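Local coordinates for periplasmic protein TorT (Vibrio parahaemolyticus, PDB 3O1I) that probably binds a small solute in the periplasm and may partner the TorS sensor kinase in trimethylamine N-oxide signalling, at residues Ile8-Pro13 and Tyr25-Glu30; Ala66-Thr71 and Met258-Tyr263; Ala92-Leu97 and Val250-Leu255; Val111-Tyr116 and Pro275-Leu280. One frame throughout, in Å; residues are numbered along the deposited sequence.

How the contacts relate
Contacts 1, 2 and 3 form one continuous core in the first lobe, and contact 4 leads out of it toward the second. The centres of contacts 1, 2 and 3 lie about 9 Å from one another. Contacts 1 and 2 share a sheet, where I11 N and I68 O are 2.8 Å apart in a probable hydrogen bond. Contacts 2 and 3 both use helix 249-263, and L69 O meets T93 N at 3.1 Å. Contact 4 is centred about 11 Å from contact 3, and A92 O lies 3.0 Å from V111 N. Its centre is about 19 Å from those of contacts 1 and 2, in what is probably the hinge region.

Contact 1: residues Ile8-Pro13 and Tyr25-Glu30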
loop_
_atom_site.group_PDB
_atom_site.type_symbol
_atom_site.label_atom_id
_atom_site.label_comp_id
_atom_site.label_asym_id
_atom_site.label_seq_id
_atom_site.Cartn_x
_atom_site.Cartn_y
_atom_site.Cartn_z
ATOM N N ILE D 8 -16.730 31.105 13.288
ATOM C CA ILE D 8 -16.452 31.146 11.856
ATOM C C ILE D 8 -15.796 29.815 11.504
ATOM O O ILE D 8 -14.718 29.482 12.005
ATOM C CB ILE D 8 -15.505 32.297 11.491
ATOM C CG1 ILE D 8 -16.197 33.642 11.751
ATOM C CG2 ILE D 8 -15.084 32.173 10.029
ATOM C CD1 ILE D 8 -15.318 34.850 11.489
ATOM N N CYS D 9 -16.464 29.068 10.631
ATOM C CA CYS D 9 -16.027 27.737 10.218
ATOM C C CYS D 9 -15.634 27.693 8.734
ATOM O O CYS D 9 -16.500 27.750 7.852
ATOM C CB CYS D 9 -17.187 26.778 10.491
ATOM S SG CYS D 9 -16.842 25.024 10.845
ATOM N N ALA D 10 -14.331 27.582 8.462
ATOM C CA ALA D 10 -13.824 27.528 7.083
ATOM C C ALA D 10 -13.743 26.096 6.544
ATOM O O ALA D 10 -13.067 25.232 7.108
ATOM C CB ALA D 10 -12.452 28.202 6.999
ATOM N N ILE D 11 -14.436 25.864 5.434
ATOM C CA ILE D 11 -14.490 24.550 4.806
ATOM C C ILE D 11 -13.799 24.484 3.446
ATOM O O ILE D 11 -14.392 24.821 2.416
ATOM C CB ILE D 11 -15.975 24.089 4.653
ATOM C CG1 ILE D 11 -16.640 24.068 6.027
ATOM C CG2 ILE D 11 -16.055 22.705 4.015
ATOM C CD1 ILE D 11 -15.798 23.399 7.100
ATOM N N TYR D 12 -12.546 24.034 3.449
ATOM C CA TYR D 12 -11.776 23.905 2.213
ATOM C C TYR D 12 -12.153 22.636 1.457
ATOM O O TYR D 12 -12.903 21.799 1.954
ATOM C CB TYR D 12 -10.293 23.806 2.509
ATOM C CG TYR D 12 -9.723 24.856 3.423
ATOM C CD1 TYR D 12 -10.420 26.032 3.714
ATOM C CD2 TYR D 12 -8.434 24.706 3.940
ATOM C CE1 TYR D 12 -9.835 27.039 4.491
ATOM C CE2 TYR D 12 -7.848 25.695 4.711
ATOM C CZ TYR D 12 -8.551 26.859 4.976
ATOM O OH TYR D 12 -7.928 27.837 5.697
ATOM N N PRO D 13 -11.652 22.487 0.224
ATOM C CA PRO D 13 -11.960 21.278 -0.550
ATOM C C PRO D 13 -10.842 20.263 -0.257
ATOM O O PRO D 13 -10.975 19.071 -0.522
ATOM C CB PRO D 13 -11.951 21.785 -1.984
ATOM C CG PRO D 13 -10.873 22.822 -1.948
ATOM C CD PRO D 13 -11.120 23.552 -0.645
ATOM N N TYR D 25 -3.042 30.435 5.363
ATOM C CA TYR D 25 -2.323 31.498 6.076
ATOM C C TYR D 25 -3.173 32.764 6.085
ATOM O O TYR D 25 -3.123 33.570 7.022
ATOM C CB TYR D 25 -1.000 31.785 5.356
ATOM C CG TYR D 25 0.001 32.596 6.147
ATOM C CD1 TYR D 25 0.553 32.089 7.317
ATOM C CD2 TYR D 25 0.419 33.863 5.712
ATOM C CE1 TYR D 25 1.502 32.812 8.043
ATOM C CE2 TYR D 25 1.369 34.602 6.434
ATOM C CZ TYR D 25 1.906 34.064 7.601
ATOM O OH TYR D 25 2.846 34.750 8.344
ATOM N N GLY D 26 -3.964 32.913 5.027
ATOM C CA GLY D 26 -4.822 34.074 4.863
ATOM C C GLY D 26 -5.984 34.173 5.827
ATOM O O GLY D 26 -6.288 35.256 6.323
ATOM N N MET D 27 -6.646 33.049 6.075
ATOM C CA MET D 27 -7.769 33.012 6.995
ATOM C C MET D 27 -7.231 32.918 8.409
ATOM O O MET D 27 -7.777 33.517 9.329
ATOM C CB MET D 27 -8.651 31.808 6.690
ATOM C CG MET D 27 -9.183 31.833 5.289
ATOM S SD MET D 27 -10.228 30.435 4.971
ATOM C CE MET D 27 -11.836 31.226 4.718
ATOM N N VAL D 28 -6.149 32.169 8.571
ATOM C CA VAL D 28 -5.539 32.010 9.873
ATOM C C VAL D 28 -5.049 33.336 10.416
ATOM O O VAL D 28 -5.499 33.795 11.460
ATOM C CB VAL D 28 -4.353 31.061 9.816
ATOM C CG1 VAL D 28 -3.607 31.093 11.138
ATOM C CG2 VAL D 28 -4.836 29.667 9.527
ATOM N N SER D 29 -4.115 33.948 9.702
ATOM C CA SER D 29 -3.550 35.221 10.126
ATOM C C SER D 29 -4.599 36.324 10.256
ATOM O O SER D 29 -4.476 37.198 11.112
ATOM C CB SER D 29 -2.462 35.650 9.147
ATOM O OG SER D 29 -1.498 34.621 9.009
ATOM N N GLU D 30 -5.623 36.282 9.409
ATOM C CA GLU D 30 -6.688 37.284 9.439
ATOM C C GLU D 30 -7.747 36.930 10.488
ATOM O O GLU D 30 -8.785 37.582 10.589
ATOM C CB GLU D 30 -7.346 37.405 8.059
ATOM C CG GLU D 30 -8.357 38.538 7.942
ATOM C CD GLU D 30 -7.723 39.907 8.118
ATOM O OE1 GLU D 30 -7.009 40.112 9.123
ATOM O OE2 GLU D 30 -7.941 40.782 7.254
#
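A10 sends its methyl group straight at the helix, where the thioether end of M27 receives it: A10 CB lies 3.7 Å from M27 SD and 3.8 Å from M27 CE. The backbone of A10 is held meanwhile by R39 and L41 of the neighbouring strand 37-42. I11 turns its side chain to the other face of the sheet, against L41. Such alternation, inherent in a beta strand, gives this one a side chain for each helical layer; the strand belongs to a right-handed beta-alpha-beta unit, strand 7-12, helix 18-32 and strand 37-42, of the Rossmann-like lobe found in periplasmic binding proteins. Y12 faces the helix again. Its ring takes the sulfur of M27 at the edge, with SD 4.8 Å from the ring centroid and 79° off the ring normal, a Met-aromatic contact made near the ring plane. The closest ring atom is Y12 CE1, 3.5 Å from M27 SD. The two side chains run past one another in opposite directions. M27 reaches this place because CG stands anti to its carbonyl carbon (chi1 -59°) and the chain stays extended through chi2, bending only at chi3, where the methyl swings back to A10. The hydroxyl of Y12 has its polar partner in N24 ND2, one helical position before Y25, while W20 meets the ring at planes about 40° apart. M27 is also touched by I68 of strand 66-69, by T93 just after strand 90-92, and by V257 of helix 249-263.

Contact 2: residues Ala66-Thr71 and Met258-Tyr263; sequences AIILGT and MQAAHY
A66 and A260 meet methyl to methyl, their CB atoms 4.2 Å apart, at the place where the two backbones come nearest, with 6.4 Å between A66 CA and A260 CA. Side chains this small let a helix settle close to a strand. Two residues along, I68 adds the second touch. Its CG1 lies 4.5 Å from A260 CB, a loose van der Waals approach, and the extended second torsion (chi2 173°) carries CD1 onward to the methyl end of M27. One alanine methyl of the helix therefore faces two successive inward residues of the strand. I67, between them, points the opposite way and packs on L56 and C59 of helix 49-62.

The next shell is aromatic and backbone-based. F91, on the neighbouring strand 90-92, touches A66, I68 and A260 alike, and it also reaches Q259, so that it fills in beside the two small side chains. Hydrogen bonds of the sheet fix the strand on both flanks: A66 pairs with K7 and I68 with I11 toward strand 7-12, while I67 pairs with P89 and F91 on the other side. On the helix, H262 N bonds to M258 O at 2.8 Å and Y263 N to Q259 O at 3.1 Å, regular bonds of the helical turn around A260. Q259 NE2 makes weak bonds to E270 O and K271 O, tying the helix to the chain that follows it. A late helix returning to cover a parallel sheet built from the first part of the chain is typical of the two-lobed, type I periplasmic-binding-protein fold.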
loop_
_atom_site.group_PDB
_atom_site.type_symbol
_atom_site.label_atom_id
_atom_site.label_comp_id
_atom_site.label_asym_id
_atom_site.label_seq_id
_atom_site.Cartn_x
_atom_site.Cartn_y
_atom_site.Cartn_z
ATOM N N ALA D 66 -21.394 31.990 11.091
ATOM C CA ALA D 66 -21.257 32.145 9.651
ATOM C C ALA D 66 -20.135 31.203 9.226
ATOM O O ALA D 66 -19.137 31.045 9.940
ATOM C CB ALA D 66 -20.903 33.586 9.310
ATOM N N ILE D 67 -20.301 30.565 8.074
ATOM C CA ILE D 67 -19.277 29.650 7.592
ATOM C C ILE D 67 -18.781 29.994 6.189
ATOM O O ILE D 67 -19.573 30.261 5.273
ATOM C CB ILE D 67 -19.781 28.193 7.589
ATOM C CG1 ILE D 67 -20.971 28.050 6.640
ATOM C CG2 ILE D 67 -20.163 27.778 8.998
ATOM C CD1 ILE D 67 -21.518 26.640 6.559
ATOM N N ILE D 68 -17.455 29.991 6.044
ATOM C CA ILE D 68 -16.791 30.276 4.776
ATOM C C ILE D 68 -16.511 28.945 4.093
ATOM O O ILE D 68 -15.652 28.173 4.521
ATOM C CB ILE D 68 -15.462 31.009 4.998
ATOM C CG1 ILE D 68 -15.590 31.973 6.177
ATOM C CG2 ILE D 68 -15.111 31.809 3.772
ATOM C CD1 ILE D 68 -14.290 32.610 6.576
ATOM N N LEU D 69 -17.252 28.698 3.023
ATOM C CA LEU D 69 -17.156 27.465 2.267
ATOM C C LEU D 69 -16.368 27.525 0.938
ATOM O O LEU D 69 -16.598 28.402 0.094
ATOM C CB LEU D 69 -18.587 26.960 2.014
ATOM C CG LEU D 69 -18.922 26.017 0.854
ATOM C CD1 LEU D 69 -18.291 24.660 1.081
ATOM C CD2 LEU D 69 -20.431 25.881 0.737
ATOM N N GLY D 70 -15.430 26.588 0.771
ATOM C CA GLY D 70 -14.659 26.485 -0.460
ATOM C C GLY D 70 -15.118 25.189 -1.103
ATOM O O GLY D 70 -14.460 24.163 -0.980
ATOM N N THR D 71 -16.256 25.235 -1.794
ATOM C CA THR D 71 -16.842 24.035 -2.403
ATOM C C THR D 71 -16.027 23.212 -3.372
ATOM O O THR D 71 -15.275 23.734 -4.196
ATOM C CB THR D 71 -18.166 24.320 -3.127
ATOM O OG1 THR D 71 -17.918 25.154 -4.256
ATOM C CG2 THR D 71 -19.139 25.000 -2.204
ATOM N N MET D 258 -12.514 38.410 6.867
ATOM C CA MET D 258 -13.046 39.744 7.079
ATOM C C MET D 258 -14.511 39.809 6.690
ATOM O O MET D 258 -15.339 40.261 7.469
ATOM C CB MET D 258 -12.255 40.759 6.258
ATOM C CG MET D 258 -12.797 42.174 6.342
ATOM S SD MET D 258 -12.826 42.957 4.728
ATOM C CE MET D 258 -14.409 42.327 4.044
ATOM N N GLN D 259 -14.828 39.360 5.480
ATOM C CA GLN D 259 -16.212 39.379 5.011
ATOM C C GLN D 259 -17.203 38.877 6.067
ATOM O O GLN D 259 -18.158 39.574 6.405
ATOM C CB GLN D 259 -16.375 38.538 3.740
ATOM C CG GLN D 259 -15.692 39.080 2.502
ATOM C CD GLN D 259 -16.350 38.565 1.238
ATOM O OE1 GLN D 259 -16.601 37.369 1.100
ATOM N NE2 GLN D 259 -16.637 39.467 0.306
ATOM N N ALA D 260 -16.980 37.671 6.584
ATOM C CA ALA D 260 -17.877 37.108 7.583
ATOM C C ALA D 260 -17.755 37.820 8.924
ATOM O O ALA D 260 -18.756 38.051 9.596
ATOM C CB ALA D 260 -17.611 35.620 7.750
ATOM N N ALA D 261 -16.535 38.176 9.312
ATOM C CA ALA D 261 -16.327 38.862 10.585
ATOM C C ALA D 261 -17.026 40.228 10.622
ATOM O O ALA D 261 -17.366 40.735 11.692
ATOM C CB ALA D 261 -14.837 39.024 10.851
ATOM N N HIS D 262 -17.239 40.811 9.445
ATOM C CA HIS D 262 -17.902 42.108 9.316
ATOM C C HIS D 262 -19.415 41.936 9.300
ATOM O O HIS D 262 -20.135 42.658 9.979
ATOM C CB HIS D 262 -17.440 42.808 8.034
ATOM C CG HIS D 262 -16.238 43.681 8.224
ATOM N ND1 HIS D 262 -15.194 43.347 9.061
ATOM C CD2 HIS D 262 -15.912 44.877 7.679
ATOM C CE1 HIS D 262 -14.279 44.299 9.025
ATOM N NE2 HIS D 262 -14.691 45.240 8.194
ATOM N N TYR D 263 -19.895 40.979 8.515
ATOM C CA TYR D 263 -21.325 40.710 8.443
ATOM C C TYR D 263 -21.825 40.273 9.816
ATOM O O TYR D 263 -23.025 40.273 10.077
ATOM C CB TYR D 263 -21.602 39.610 7.425
ATOM C CG TYR D 263 -23.022 39.120 7.428
ATOM C CD1 TYR D 263 -23.989 39.713 6.627
ATOM C CD2 TYR D 263 -23.402 38.056 8.236
ATOM C CE1 TYR D 263 -25.303 39.253 6.627
ATOM C CE2 TYR D 263 -24.713 37.588 8.248
ATOM C CZ TYR D 263 -25.657 38.189 7.440
ATOM O OH TYR D 263 -26.946 37.715 7.437
#

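Contact 3: residues Ala92-Leu97 and Val250-Leu255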
loop_
_atom_site.group_PDB
_atom_site.type_symbol
_atom_site.label_atom_id
_atom_site.label_comp_id
_atom_site.label_asym_id
_atom_site.label_seq_id
_atom_site.Cartn_x
_atom_site.Cartn_y
_atom_site.Cartn_z
ATOM N N ALA D 92 -18.565 32.404 0.245
ATOM C CA ALA D 92 -17.744 31.662 -0.710
ATOM C C ALA D 92 -16.303 32.158 -0.548
ATOM O O ALA D 92 -16.064 33.362 -0.537
ATOM C CB ALA D 92 -18.241 31.895 -2.135
ATOM N N THR D 93 -15.349 31.235 -0.419
ATOM C CA THR D 93 -13.951 31.612 -0.222
ATOM C C THR D 93 -13.090 31.662 -1.465
ATOM O O THR D 93 -12.305 32.596 -1.621
ATOM C CB THR D 93 -13.221 30.669 0.741
ATOM O OG1 THR D 93 -14.074 30.356 1.845
ATOM C CG2 THR D 93 -11.935 31.333 1.258
ATOM N N VAL D 94 -13.195 30.662 -2.338
ATOM C CA VAL D 94 -12.360 30.671 -3.531
ATOM C C VAL D 94 -13.044 30.117 -4.746
ATOM O O VAL D 94 -12.609 30.356 -5.858
ATOM C CB VAL D 94 -11.058 29.879 -3.316
ATOM C CG1 VAL D 94 -10.260 29.843 -4.589
ATOM C CG2 VAL D 94 -10.237 30.512 -2.215
ATOM N N ASN D 95 -14.128 29.388 -4.551
ATOM C CA ASN D 95 -14.798 28.820 -5.705
ATOM C C ASN D 95 -16.234 29.283 -5.892
ATOM O O ASN D 95 -16.914 29.691 -4.947
ATOM C CB ASN D 95 -14.714 27.287 -5.637
ATOM C CG ASN D 95 -13.272 26.790 -5.581
ATOM O OD1 ASN D 95 -12.570 26.796 -6.586
ATOM N ND2 ASN D 95 -12.818 26.385 -4.395
ATOM N N GLN D 96 -16.682 29.233 -7.137
ATOM C CA GLN D 96 -18.026 29.637 -7.483
ATOM C C GLN D 96 -19.034 28.785 -6.727
ATOM O O GLN D 96 -18.996 27.557 -6.816
ATOM C CB GLN D 96 -18.233 29.469 -8.986
ATOM C CG GLN D 96 -19.519 30.072 -9.517
ATOM C CD GLN D 96 -19.756 31.461 -8.972
ATOM O OE1 GLN D 96 -18.809 32.201 -8.693
ATOM N NE2 GLN D 96 -21.023 31.829 -8.819
ATOM N N LEU D 97 -19.928 29.434 -5.979
ATOM C CA LEU D 97 -20.963 28.735 -5.222
ATOM C C LEU D 97 -22.334 29.059 -5.806
ATOM O O LEU D 97 -22.979 30.013 -5.386
ATOM C CB LEU D 97 -20.920 29.149 -3.749
ATOM C CG LEU D 97 -21.986 28.541 -2.834
ATOM C CD1 LEU D 97 -22.058 27.031 -3.038
ATOM C CD2 LEU D 97 -21.649 28.865 -1.388
ATOM N N VAL D 250 -2.887 34.250 -0.112
ATOM C CA VAL D 250 -2.871 34.615 1.299
ATOM C C VAL D 250 -3.899 35.703 1.560
ATOM O O VAL D 250 -4.635 35.651 2.538
ATOM C CB VAL D 250 -1.499 35.137 1.743
ATOM C CG1 VAL D 250 -1.592 35.649 3.168
ATOM C CG2 VAL D 250 -0.461 34.030 1.648
ATOM N N GLN D 251 -3.954 36.690 0.677
ATOM C CA GLN D 251 -4.912 37.776 0.827
ATOM C C GLN D 251 -6.329 37.323 0.498
ATOM O O GLN D 251 -7.280 37.792 1.122
ATOM C CB GLN D 251 -4.529 38.946 -0.076
ATOM C CG GLN D 251 -5.548 40.067 -0.112
ATOM C CD GLN D 251 -5.008 41.301 -0.798
ATOM O OE1 GLN D 251 -4.844 41.329 -2.020
ATOM N NE2 GLN D 251 -4.711 42.329 -0.008
ATOM N N GLN D 252 -6.465 36.420 -0.477
ATOM C CA GLN D 252 -7.776 35.924 -0.879
ATOM C C GLN D 252 -8.424 35.256 0.318
ATOM O O GLN D 252 -9.648 35.143 0.399
ATOM C CB GLN D 252 -7.653 34.940 -2.044
ATOM C CG GLN D 252 -8.860 34.980 -2.962
ATOM C CD GLN D 252 -8.628 34.273 -4.283
ATOM O OE1 GLN D 252 -7.553 34.378 -4.871
ATOM N NE2 GLN D 252 -9.646 33.564 -4.770
ATOM N N GLY D 253 -7.585 34.827 1.253
ATOM C CA GLY D 253 -8.080 34.195 2.455
ATOM C C GLY D 253 -8.562 35.256 3.424
ATOM O O GLY D 253 -9.716 35.233 3.867
ATOM N N ARG D 254 -7.670 36.192 3.748
ATOM C CA ARG D 254 -7.984 37.290 4.662
ATOM C C ARG D 254 -9.323 37.897 4.271
ATOM O O ARG D 254 -10.172 38.164 5.115
ATOM C CB ARG D 254 -6.894 38.361 4.595
ATOM C CG ARG D 254 -5.532 37.931 5.125
ATOM C CD ARG D 254 -4.448 38.951 4.750
ATOM N NE ARG D 254 -3.129 38.621 5.289
ATOM C CZ ARG D 254 -2.824 38.640 6.585
ATOM N NH1 ARG D 254 -3.748 38.977 7.481
ATOM N NH2 ARG D 254 -1.596 38.333 6.990
ATOM N N LEU D 255 -9.509 38.099 2.977
ATOM C CA LEU D 255 -10.744 38.664 2.475
ATOM C C LEU D 255 -11.990 37.932 2.996
ATOM O O LEU D 255 -12.910 38.571 3.515
ATOM C CB LEU D 255 -10.706 38.673 0.941
ATOM C CG LEU D 255 -11.948 39.049 0.123
ATOM C CD1 LEU D 255 -12.736 40.156 0.808
ATOM C CD2 LEU D 255 -11.502 39.468 -1.281
#
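Behind the meeting of V94 with Q252, the shortest sound polar bond is the helical one from L255 N to Q251 O, 2.9 Å, made in the turn that presents Q252 to the loop. Between the two segments the contact is mostly a matter of shape. The side chain of Q252 runs out extended beyond CG and crosses that of V94 at about a right angle, so that its amide end comes up against both valine methyls. V94 CG1 lies 4.7 Å from Q252 CD, and V94 CG2 lies 4.6 Å from the same atom. The valine offers both branches because CG1 stands opposite its own N (chi1 177°) and CG2 opposite its carbonyl carbon. W20 and Y19 of helix 18-32 also touch V94.

Segment 92-97 begins at the carboxyl end of strand 90-92 and turns away as a loop. In periplasmic binding proteins of this family the loops at these strand ends face the cleft between the lobes, and helix 249-263 packs across one face of the sheet of the first lobe.

T93 comes next to the helix at its G253 turn, with 7.0 Å between T93 CA and G253 CA. The carbonyl oxygens T93 O and Q252 O face one another at 4.2 Å, while T93 CG2 reaches to 4.5 Å from Q252 O. T93 also touches M27 and I68, and its backbone bonds to L69. V111, which pairs through its backbone with A92, also touches Q252 and L255.

Contact 4: residues Val111-Tyr116 and Pro275-Leu280; sequences VGVDWY and PIIKPL
P275 opens the second segment by laying its ring against V113: P275 CD lies 3.6 Å from V113 CG2, and the carbonyl oxygen P275 O is 3.9 Å from the same methyl. The backbones are nearest here too, with 6.7 Å between P275 CA and V113 CA. I276 points away, and its carbonyl oxygen is taken by K248 NZ.

I277 turns back toward the first segment and uses the end of its longer branch. I277 CD1 packs on V113 CG1 and also lies 4.0 Å from D114 O. V113 can serve two partners because its methyls diverge, CG1 being anti to its own N (chi1 176°) and heading for I277 while CG2 heads for P275. Past I277, W117, M118 and E121 of helix 116-127 continue the packing. That helix starts with a capping bond, Y116 N to D114 OD1 at 3.0 Å, which reaches the carboxylate from 60° above its plane.

K278 lies in the short, weakly bonded strand that pairs antiparallel with 244-246; its NZ bonds to P279 O at 2.7 Å and also to T284 O.

Both segments pass between the two lobes, as the hinge strands of type I periplasmic binding proteins do. Since the touch between them is apolar and free of direction-bound bonds, it probably tolerates small shifts as the lobes open and close.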
loop_
_atom_site.group_PDB
_atom_site.type_symbol
_atom_site.label_atom_id
_atom_site.label_comp_id
_atom_site.label_asym_id
_atom_site.label_seq_id
_atom_site.Cartn_x
_atom_site.Cartn_y
_atom_site.Cartn_z
ATOM N N VAL D 111 -15.775 36.015 -2.002
ATOM C CA VAL D 111 -14.524 36.441 -2.608
ATOM C C VAL D 111 -14.236 35.466 -3.743
ATOM O O VAL D 111 -14.748 34.351 -3.750
ATOM C CB VAL D 111 -13.357 36.438 -1.579
ATOM C CG1 VAL D 111 -13.810 35.820 -0.284
ATOM C CG2 VAL D 111 -12.146 35.691 -2.132
ATOM N N GLY D 112 -13.435 35.890 -4.710
ATOM C CA GLY D 112 -13.133 35.015 -5.824
ATOM C C GLY D 112 -12.650 35.766 -7.044
ATOM O O GLY D 112 -13.318 36.666 -7.551
ATOM N N VAL D 113 -11.481 35.375 -7.525
ATOM C CA VAL D 113 -10.868 35.995 -8.688
ATOM C C VAL D 113 -11.240 35.312 -10.002
ATOM O O VAL D 113 -10.990 34.128 -10.176
ATOM C CB VAL D 113 -9.343 35.965 -8.546
ATOM C CG1 VAL D 113 -8.689 36.510 -9.796
ATOM C CG2 VAL D 113 -8.931 36.753 -7.313
ATOM N N ASP D 114 -11.837 36.065 -10.922
ATOM C CA ASP D 114 -12.204 35.537 -12.235
ATOM C C ASP D 114 -10.901 35.091 -12.897
ATOM O O ASP D 114 -10.024 35.909 -13.179
ATOM C CB ASP D 114 -12.870 36.634 -13.078
ATOM C CG ASP D 114 -13.241 36.161 -14.481
ATOM O OD1 ASP D 114 -13.013 34.973 -14.801
ATOM O OD2 ASP D 114 -13.764 36.982 -15.268
ATOM N N TRP D 115 -10.771 33.793 -13.146
ATOM C CA TRP D 115 -9.549 33.275 -13.741
ATOM C C TRP D 115 -9.294 33.690 -15.180
ATOM O O TRP D 115 -8.169 33.566 -15.671
ATOM C CB TRP D 115 -9.507 31.755 -13.580
ATOM C CG TRP D 115 -9.229 31.410 -12.162
ATOM C CD1 TRP D 115 -10.074 31.570 -11.108
ATOM C CD2 TRP D 115 -7.969 31.024 -11.609
ATOM N NE1 TRP D 115 -9.419 31.326 -9.931
ATOM C CE2 TRP D 115 -8.123 30.987 -10.208
ATOM C CE3 TRP D 115 -6.723 30.715 -12.161
ATOM C CZ2 TRP D 115 -7.078 30.653 -9.347
ATOM C CZ3 TRP D 115 -5.682 30.383 -11.307
ATOM C CH2 TRP D 115 -5.865 30.356 -9.912
ATOM N N TYR D 116 -10.333 34.196 -15.841
ATOM C CA TYR D 116 -10.231 34.671 -17.221
ATOM C C TYR D 116 -9.035 35.607 -17.328
ATOM O O TYR D 116 -8.269 35.550 -18.287
ATOM C CB TYR D 116 -11.496 35.444 -17.597
ATOM C CG TYR D 116 -11.464 36.105 -18.957
ATOM C CD1 TYR D 116 -12.014 35.473 -20.069
ATOM C CD2 TYR D 116 -10.898 37.377 -19.132
ATOM C CE1 TYR D 116 -12.007 36.084 -21.318
ATOM C CE2 TYR D 116 -10.882 37.995 -20.379
ATOM C CZ TYR D 116 -11.443 37.339 -21.463
ATOM O OH TYR D 116 -11.461 37.929 -22.700
ATOM N N PRO D 275 -9.317 40.166 -5.032
ATOM C CA PRO D 275 -8.061 40.911 -5.158
ATOM C C PRO D 275 -7.709 41.176 -6.615
ATOM O O PRO D 275 -8.346 40.648 -7.539
ATOM C CB PRO D 275 -7.036 39.995 -4.486
ATOM C CG PRO D 275 -7.855 39.169 -3.560
ATOM C CD PRO D 275 -9.064 38.859 -4.412
ATOM N N ILE D 276 -6.688 41.996 -6.818
ATOM C CA ILE D 276 -6.270 42.332 -8.166
ATOM C C ILE D 276 -5.064 41.502 -8.566
ATOM O O ILE D 276 -4.047 41.477 -7.866
ATOM C CB ILE D 276 -5.933 43.845 -8.288
ATOM C CG1 ILE D 276 -5.378 44.145 -9.687
ATOM C CG2 ILE D 276 -4.966 44.252 -7.177
ATOM C CD1 ILE D 276 -5.153 45.619 -9.977
ATOM N N ILE D 277 -5.197 40.824 -9.702
ATOM C CA ILE D 277 -4.148 39.964 -10.240
ATOM C C ILE D 277 -2.901 40.763 -10.616
ATOM O O ILE D 277 -2.984 41.747 -11.347
ATOM C CB ILE D 277 -4.684 39.202 -11.471
ATOM C CG1 ILE D 277 -5.825 38.281 -11.035
ATOM C CG2 ILE D 277 -3.570 38.419 -12.139
ATOM C CD1 ILE D 277 -6.828 38.016 -12.121
ATOM N N LYS D 278 -1.747 40.336 -10.114
ATOM C CA LYS D 278 -0.495 41.027 -10.388
ATOM C C LYS D 278 0.493 40.199 -11.232
ATOM O O LYS D 278 0.782 39.047 -10.909
ATOM C CB LYS D 278 0.179 41.424 -9.072
ATOM C CG LYS D 278 1.447 42.230 -9.269
ATOM C CD LYS D 278 2.503 41.888 -8.236
ATOM C CE LYS D 278 3.801 42.671 -8.475
ATOM N NZ LYS D 278 4.489 42.355 -9.769
ATOM N N PRO D 279 1.022 40.783 -12.328
ATOM C CA PRO D 279 1.982 40.128 -13.229
ATOM C C PRO D 279 3.324 39.938 -12.538
ATOM O O PRO D 279 3.828 40.874 -11.920
ATOM C CB PRO D 279 2.099 41.114 -14.386
ATOM C CG PRO D 279 0.799 41.834 -14.371
ATOM C CD PRO D 279 0.573 42.058 -12.906
ATOM N N LEU D 280 3.896 38.741 -12.641
ATOM C CA LEU D 280 5.193 38.454 -12.024
ATOM C C LEU D 280 6.221 37.939 -13.027
ATOM O O LEU D 280 5.890 37.171 -13.936
ATOM C CB LEU D 280 5.053 37.422 -10.899
ATOM C CG LEU D 280 4.644 37.859 -9.491
ATOM C CD1 LEU D 280 4.615 36.638 -8.575
ATOM C CD2 LEU D 280 5.631 38.875 -8.956
#